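Local structure of Cwp19 (Clostridioides difficile, 5OQ3) at residues S303-V306 with A307-N311; Q345-T348 with L349-K352; R351-S354 with E355-G358. The protein probably cleaves cell-wall peptidoglycan through this TIM-barrel glycoside hydrolase domain, one part of a longer S-layer-associated protein that may also have amidase activity. All blocks are in the same frame, centred on the assembly; numbering follows the deposited sequence.

How the contacts relate
All three contacts are local ones on the same side of the TIM barrel. Contact 1 lies within helix 302-313 and contact 2 mostly on helix 343-350; both are partly buried. Contact 1 is built on tryptophans and a leucine, contact 2 on a buried valine and a buried asparagine bonded at both ends of its amide, with R351 and K352 exposed. Contact 3 is a surface contact: it shares R351 and K352 with contact 2 and leads into strand 356-361. Repeated helical backbone bonds carry contacts 1 and 2, joined in contact 2 by a water-bridged arginine, whereas contact 3 has a single direct hydrogen bond, that of a beta turn, beside some apolar packing. A307 and A310 of contact 1 meet Y353 of contact 3.

Contact 1. Residues S303-V306 with A307-N311; sequences SKLV and AWWAN
W309 and L305 stand one helical turn apart, their side chains running alongside each other in the same direction. At the root of W309, CB lies 3.5 Å from L305 O, the carbonyl oxygen that also accepts the W309 backbone N-H at 2.9 Å in a nearly straight bond (N-H...O 172°). With CG anti to its own carbonyl carbon (chi1 -76°), the indole is swung back along the helix, and W309 CD1 comes to 3.2 Å from L305 O. That oxygen therefore sits at the edge of the indole, near its plane; it accepts the backbone N-H and also touches the rim of the ring. Further out, W309 CD1 is 4.3 Å from L305 CB, and W309 NE1 passes 4.1 Å from L305 CD2. The N-H at this corner is held by G248 O, which helps to fix the rotation of the ring. The neighbouring W308 indole stands roughly perpendicular to that of W309 and directs its edge at one face of it: W308 CZ3 is 3.4 Å above the W309 plane, over the centre of the ring. W308 can reach there because its CG is anti to the backbone N (chi1 -172°), and its own NE1 is bonded to T258 O. K304, whose carbonyl takes the W308 N-H at 3.0 Å, sends its ammonium group outward to a salt bridge with D261. The helix belongs to the beta-alpha-beta unit between strands 286-287 and 319-324 of the TIM barrel. Around it, L305 packs on W293 and W309 on P289, both in loops, while V306 packs on L349 and N350 of helix 343-350. The two tryptophans, in turn, lean on R276 and T275 of helix 275-280.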
loop_
_atom_site.group_PDB
_atom_site.type_symbol
_atom_site.label_atom_id
_atom_site.label_comp_id
_atom_site.label_asym_id
_atom_site.label_seq_id
_atom_site.Cartn_x
_atom_site.Cartn_y
_atom_site.Cartn_z
ATOM N N SER A 303 -21.279 -0.520 4.447
ATOM C CA SER A 303 -22.099 0.682 4.360
ATOM C C SER A 303 -21.832 1.650 5.539
ATOM O O SER A 303 -21.865 2.872 5.347
ATOM C CB SER A 303 -23.578 0.313 4.234
ATOM O OG SER A 303 -24.111 -0.122 5.459
ATOM N N LYS A 304 -21.566 1.131 6.726
ATOM C CA LYS A 304 -21.248 1.976 7.884
ATOM C C LYS A 304 -19.871 2.581 7.720
ATOM O O LYS A 304 -19.646 3.766 8.030
ATOM C CB LYS A 304 -21.307 1.158 9.189
ATOM C CG LYS A 304 -22.727 0.710 9.518
ATOM C CD LYS A 304 -22.803 0.052 10.885
ATOM C CE LYS A 304 -24.243 -0.236 11.258
ATOM N NZ LYS A 304 -24.286 -1.156 12.415
ATOM N N LEU A 305 -18.943 1.789 7.192
ATOM C CA LEU A 305 -17.589 2.272 7.054
ATOM C C LEU A 305 -17.424 3.337 5.984
ATOM O O LEU A 305 -16.631 4.277 6.183
ATOM C CB LEU A 305 -16.641 1.089 6.870
ATOM C CG LEU A 305 -16.361 0.338 8.195
ATOM C CD1 LEU A 305 -15.848 -1.073 7.926
ATOM C CD2 LEU A 305 -15.418 1.163 9.080
ATOM N N VAL A 306 -18.115 3.235 4.851
ATOM C CA VAL A 306 -17.994 4.310 3.861
ATOM C C VAL A 306 -18.440 5.647 4.477
ATOM O O VAL A 306 -17.806 6.666 4.252
ATOM C CB VAL A 306 -18.703 4.017 2.518
ATOM C CG1 VAL A 306 -17.997 2.943 1.721
ATOM C CG2 VAL A 306 -20.165 3.722 2.668
ATOM N N ALA A 307 -19.508 5.625 5.246
ATOM C CA ALA A 307 -19.994 6.832 5.922
ATOM C C ALA A 307 -19.012 7.381 6.941
ATOM O O ALA A 307 -18.771 8.589 7.027
ATOM C CB ALA A 307 -21.336 6.574 6.561
ATOM N N TRP A 308 -18.441 6.468 7.711
ATOM C CA TRP A 308 -17.494 6.854 8.747
ATOM C C TRP A 308 -16.251 7.516 8.139
ATOM O O TRP A 308 -15.804 8.583 8.595
ATOM C CB TRP A 308 -17.123 5.628 9.631
ATOM C CG TRP A 308 -16.297 6.051 10.816
ATOM C CD1 TRP A 308 -16.779 6.490 12.028
ATOM C CD2 TRP A 308 -14.838 6.116 10.900
ATOM N NE1 TRP A 308 -15.724 6.806 12.846
ATOM C CE2 TRP A 308 -14.531 6.596 12.196
ATOM C CE3 TRP A 308 -13.803 5.814 10.015
ATOM C CZ2 TRP A 308 -13.249 6.804 12.619
ATOM C CZ3 TRP A 308 -12.530 5.997 10.438
ATOM C CH2 TRP A 308 -12.252 6.497 11.734
ATOM N N TRP A 309 -15.699 6.901 7.103
ATOM C CA TRP A 309 -14.527 7.451 6.438
ATOM C C TRP A 309 -14.813 8.746 5.700
ATOM O O TRP A 309 -13.977 9.673 5.726
ATOM C CB TRP A 309 -13.915 6.399 5.520
ATOM C CG TRP A 309 -13.149 5.340 6.265
ATOM C CD1 TRP A 309 -13.499 4.051 6.472
ATOM C CD2 TRP A 309 -11.884 5.515 6.893
ATOM N NE1 TRP A 309 -12.532 3.421 7.220
ATOM C CE2 TRP A 309 -11.526 4.305 7.476
ATOM C CE3 TRP A 309 -10.996 6.581 6.972
ATOM C CZ2 TRP A 309 -10.331 4.122 8.167
ATOM C CZ3 TRP A 309 -9.785 6.407 7.687
ATOM C CH2 TRP A 309 -9.473 5.181 8.252
ATOM N N ALA A 310 -15.989 8.860 5.073
ATOM C CA ALA A 310 -16.350 10.114 4.444
ATOM C C ALA A 310 -16.373 11.243 5.450
ATOM O O ALA A 310 -15.872 12.332 5.195
ATOM C CB ALA A 310 -17.696 9.990 3.742
ATOM N N ASN A 311 -16.896 10.976 6.626
ATOM C CA ASN A 311 -16.900 11.973 7.683
ATOM C C ASN A 311 -15.472 12.333 8.158
ATOM O O ASN A 311 -15.171 13.514 8.440
ATOM C CB ASN A 311 -17.771 11.504 8.863
ATOM C CG ASN A 311 -17.866 12.563 9.938
ATOM O OD1 ASN A 311 -18.494 13.612 9.727
ATOM N ND2 ASN A 311 -17.208 12.323 11.073
#

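Contact 2. Residues Q345-T348 with L349-K352; sequences QQVT and LNRK
R351 and V347 pack against each other across the last turn at the C-terminal end of helix 343-350, in the beta-alpha-beta unit that joins strands 319-324 and 356-361 of the TIM barrel. Their side chains run at a slant to one another. V347 puts its CG1 branch, anti to the backbone N (chi1 174°), under one face of the guanidinium group, 3.7 Å from the plane and offset toward the rim; the nearest guanidinium atom, R351 NE, is likewise 3.7 Å from V347 CG1. The arginine chain, extended from CG to NE, first passes the end of the V347 carbonyl, with R351 CG 3.4 Å from V347 O. That oxygen also accepts the R351 backbone N-H at 3.0 Å. Polar partners hold the far end of the group: E26 forms a salt bridge with NH2, which also bonds L380 O. The N350 side chain lies against strands 319-324 and 356-361, its OD1 hydrogen-bonded to Y302 OH and its ND2 to Q324 OE1, so that both ends of this buried amide are satisfied; the other branch of V347, CG2, is 4.2 Å from N350 ND2. On the outer side, T348 OG1 bonds back to V344 O and also joins the arginine through a water, which donates to T348 OG1 and accepts from R351 NH1, each at 3.0 Å.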
loop_
_atom_site.group_PDB
_atom_site.type_symbol
_atom_site.label_atom_id
_atom_site.label_comp_id
_atom_site.label_asym_id
_atom_site.label_seq_id
_atom_site.Cartn_x
_atom_site.Cartn_y
_atom_site.Cartn_z
ATOM N N GLN A 345 -23.214 -2.290 -6.598
ATOM C CA GLN A 345 -23.882 -1.777 -5.405
ATOM C C GLN A 345 -22.928 -0.969 -4.507
ATOM O O GLN A 345 -23.297 0.113 -4.006
ATOM C CB GLN A 345 -24.500 -2.941 -4.628
ATOM C CG GLN A 345 -25.309 -2.514 -3.422
ATOM C CD GLN A 345 -25.845 -3.668 -2.605
ATOM O OE1 GLN A 345 -25.614 -4.820 -2.933
ATOM N NE2 GLN A 345 -26.509 -3.352 -1.493
ATOM N N GLN A 346 -21.724 -1.483 -4.272
ATOM C CA GLN A 346 -20.769 -0.752 -3.466
ATOM C C GLN A 346 -20.400 0.576 -4.072
ATOM O O GLN A 346 -20.401 1.578 -3.360
ATOM C CB GLN A 346 -19.533 -1.624 -3.179
ATOM C CG GLN A 346 -19.786 -2.838 -2.326
ATOM C CD GLN A 346 -18.515 -3.403 -1.679
ATOM O OE1 GLN A 346 -17.381 -3.076 -2.063
ATOM N NE2 GLN A 346 -18.709 -4.334 -0.746
ATOM N N VAL A 347 -20.043 0.620 -5.351
ATOM C CA VAL A 347 -19.600 1.865 -5.924
ATOM C C VAL A 347 -20.757 2.853 -6.074
ATOM O O VAL A 347 -20.586 4.040 -5.888
ATOM C CB VAL A 347 -18.863 1.639 -7.262
ATOM C CG1 VAL A 347 -18.533 2.949 -7.948
ATOM C CG2 VAL A 347 -17.561 0.872 -7.015
ATOM N N THR A 348 -21.964 2.357 -6.327
ATOM C CA THR A 348 -23.147 3.220 -6.343
ATOM C C THR A 348 -23.331 3.927 -4.983
ATOM O O THR A 348 -23.603 5.129 -4.910
ATOM C CB THR A 348 -24.381 2.414 -6.747
ATOM O OG1 THR A 348 -24.196 1.868 -8.056
ATOM C CG2 THR A 348 -25.649 3.274 -6.738
ATOM N N LEU A 349 -23.132 3.190 -3.896
ATOM C CA LEU A 349 -23.199 3.777 -2.571
ATOM C C LEU A 349 -22.095 4.810 -2.383
ATOM O O LEU A 349 -22.359 5.897 -1.850
ATOM C CB LEU A 349 -23.137 2.684 -1.520
ATOM C CG LEU A 349 -23.248 3.162 -0.066
ATOM C CD1 LEU A 349 -24.582 3.883 0.193
ATOM C CD2 LEU A 349 -23.003 2.018 0.902
ATOM N N ASN A 350 -20.859 4.469 -2.771
ATOM C CA ASN A 350 -19.767 5.401 -2.626
ATOM C C ASN A 350 -20.123 6.733 -3.238
ATOM O O ASN A 350 -19.756 7.785 -2.721
ATOM C CB ASN A 350 -18.507 4.930 -3.364
ATOM C CG ASN A 350 -17.895 3.670 -2.795
ATOM O OD1 ASN A 350 -18.325 3.155 -1.742
ATOM N ND2 ASN A 350 -16.927 3.124 -3.538
ATOM N N ARG A 351 -20.743 6.690 -4.405
ATOM C CA ARG A 351 -21.047 7.887 -5.165
ATOM C C ARG A 351 -22.107 8.792 -4.531
ATOM O O ARG A 351 -22.320 9.899 -4.982
ATOM C CB ARG A 351 -21.375 7.491 -6.611
ATOM C CG ARG A 351 -20.106 7.076 -7.384
ATOM C CD ARG A 351 -20.410 6.345 -8.626
ATOM N NE ARG A 351 -19.270 6.244 -9.510
ATOM C CZ ARG A 351 -19.331 5.684 -10.704
ATOM N NH1 ARG A 351 -20.480 5.129 -11.118
ATOM N NH2 ARG A 351 -18.285 5.672 -11.476
ATOM N N LYS A 352 -22.775 8.309 -3.491
ATOM C CA LYS A 352 -23.667 9.150 -2.698
ATOM C C LYS A 352 -22.922 10.102 -1.776
ATOM O O LYS A 352 -23.544 11.018 -1.212
ATOM C CB LYS A 352 -24.634 8.292 -1.892
ATOM C CG LYS A 352 -25.584 7.446 -2.744
ATOM C CD LYS A 352 -26.457 8.307 -3.682
ATOM C CE LYS A 352 -27.589 7.455 -4.274
ATOM N NZ LYS A 352 -28.469 8.324 -5.139
HETATM O O HOH W 1 -22.984 3.895 -9.933
#

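Contact 3. Residues R351-S354 with E355-G358; sequences RKYS and EIKG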
loop_
_atom_site.group_PDB
_atom_site.type_symbol
_atom_site.label_atom_id
_atom_site.label_comp_id
_atom_site.label_asym_id
_atom_site.label_seq_id
_atom_site.Cartn_x
_atom_site.Cartn_y
_atom_site.Cartn_z
ATOM N N ARG A 351 -20.743 6.690 -4.405
ATOM C CA ARG A 351 -21.047 7.887 -5.165
ATOM C C ARG A 351 -22.107 8.792 -4.531
ATOM O O ARG A 351 -22.320 9.899 -4.982
ATOM C CB ARG A 351 -21.375 7.491 -6.611
ATOM C CG ARG A 351 -20.106 7.076 -7.384
ATOM C CD ARG A 351 -20.410 6.345 -8.626
ATOM N NE ARG A 351 -19.270 6.244 -9.510
ATOM C CZ ARG A 351 -19.331 5.684 -10.704
ATOM N NH1 ARG A 351 -20.480 5.129 -11.118
ATOM N NH2 ARG A 351 -18.285 5.672 -11.476
ATOM N N LYS A 352 -22.775 8.309 -3.491
ATOM C CA LYS A 352 -23.667 9.150 -2.698
ATOM C C LYS A 352 -22.922 10.102 -1.776
ATOM O O LYS A 352 -23.544 11.018 -1.212
ATOM C CB LYS A 352 -24.634 8.292 -1.892
ATOM C CG LYS A 352 -25.584 7.446 -2.744
ATOM C CD LYS A 352 -26.457 8.307 -3.682
ATOM C CE LYS A 352 -27.589 7.455 -4.274
ATOM N NZ LYS A 352 -28.469 8.324 -5.139
ATOM N N TYR A 353 -21.608 9.892 -1.602
ATOM C CA TYR A 353 -20.804 10.695 -0.666
ATOM C C TYR A 353 -19.859 11.573 -1.432
ATOM O O TYR A 353 -18.925 11.096 -2.090
ATOM C CB TYR A 353 -20.000 9.745 0.287
ATOM C CG TYR A 353 -20.902 8.953 1.193
ATOM C CD1 TYR A 353 -21.423 7.753 0.783
ATOM C CD2 TYR A 353 -21.266 9.422 2.460
ATOM C CE1 TYR A 353 -22.284 7.034 1.583
ATOM C CE2 TYR A 353 -22.140 8.722 3.276
ATOM C CZ TYR A 353 -22.648 7.513 2.832
ATOM O OH TYR A 353 -23.526 6.800 3.642
ATOM N N SER A 354 -20.069 12.869 -1.316
ATOM C CA SER A 354 -19.239 13.791 -2.048
ATOM C C SER A 354 -17.771 13.783 -1.619
ATOM O O SER A 354 -16.893 14.174 -2.373
ATOM C CB SER A 354 -19.783 15.190 -1.942
ATOM O OG SER A 354 -19.707 15.686 -0.632
ATOM N N GLU A 355 -17.513 13.292 -0.409
ATOM C CA GLU A 355 -16.137 13.207 0.095
ATOM C C GLU A 355 -15.376 12.051 -0.535
ATOM O O GLU A 355 -14.150 12.010 -0.460
ATOM C CB GLU A 355 -16.145 13.023 1.613
ATOM C CG GLU A 355 -16.771 14.161 2.371
ATOM C CD GLU A 355 -18.311 14.048 2.525
ATOM O OE1 GLU A 355 -19.040 13.059 2.095
ATOM O OE2 GLU A 355 -18.796 15.010 3.123
ATOM N N ILE A 356 -16.076 11.058 -1.116
ATOM C CA ILE A 356 -15.394 9.947 -1.761
ATOM C C ILE A 356 -15.045 10.334 -3.199
ATOM O O ILE A 356 -15.917 10.784 -3.940
ATOM C CB ILE A 356 -16.192 8.655 -1.662
ATOM C CG1 ILE A 356 -16.300 8.243 -0.205
ATOM C CG2 ILE A 356 -15.529 7.574 -2.504
ATOM C CD1 ILE A 356 -17.226 7.088 0.073
ATOM N N LYS A 357 -13.761 10.196 -3.548
ATOM C CA LYS A 357 -13.214 10.673 -4.818
ATOM C C LYS A 357 -12.831 9.577 -5.788
ATOM O O LYS A 357 -12.278 9.827 -6.830
ATOM C CB LYS A 357 -12.039 11.604 -4.550
ATOM C CG LYS A 357 -12.286 12.767 -3.626
ATOM C CD LYS A 357 -13.275 13.722 -4.192
ATOM C CE LYS A 357 -13.566 14.898 -3.250
ATOM N NZ LYS A 357 -12.372 15.571 -2.678
ATOM N N GLY A 358 -13.178 8.335 -5.423
ATOM C CA GLY A 358 -12.996 7.188 -6.277
ATOM C C GLY A 358 -12.620 5.937 -5.531
ATOM O O GLY A 358 -12.957 5.846 -4.341
HETATM O O HOH W 2 -16.825 13.812 -5.205
#
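The CB of Y353 packs against the tip of I356, with Y353 CB 3.8 Å from I356 CD1, across a type I beta turn from Y353 to I356. This turn leads from helix 343-350 into strand 356-361, the last strand of the TIM barrel. A single backbone bond closes it: I356 N donates to Y353 O at 3.0 Å, approaching from above the carbonyl plane, 55° out of it, rather than on a lone pair. The E355 side chain doubles back toward S354. It bends at chi2 (86°) and brings E355 OE1 to 3.6 Å from S354 N; the same oxygen lies at the edge of the Y353 ring, near its plane, and 3.9 Å from Y353 CB. S354 OG is close by, 3.8 Å from E355 CD. Beyond the turn the backbone of K357 bonds to M27 and L320, in the first and seventh strands, and so takes part in closing the barrel. The K357 side chain curls back, with CE 3.5 Å from S354 O. The same S354 O accepts a bond from a water at 2.9 Å, and that water also donates a weak bond of 3.4 Å to I356 O.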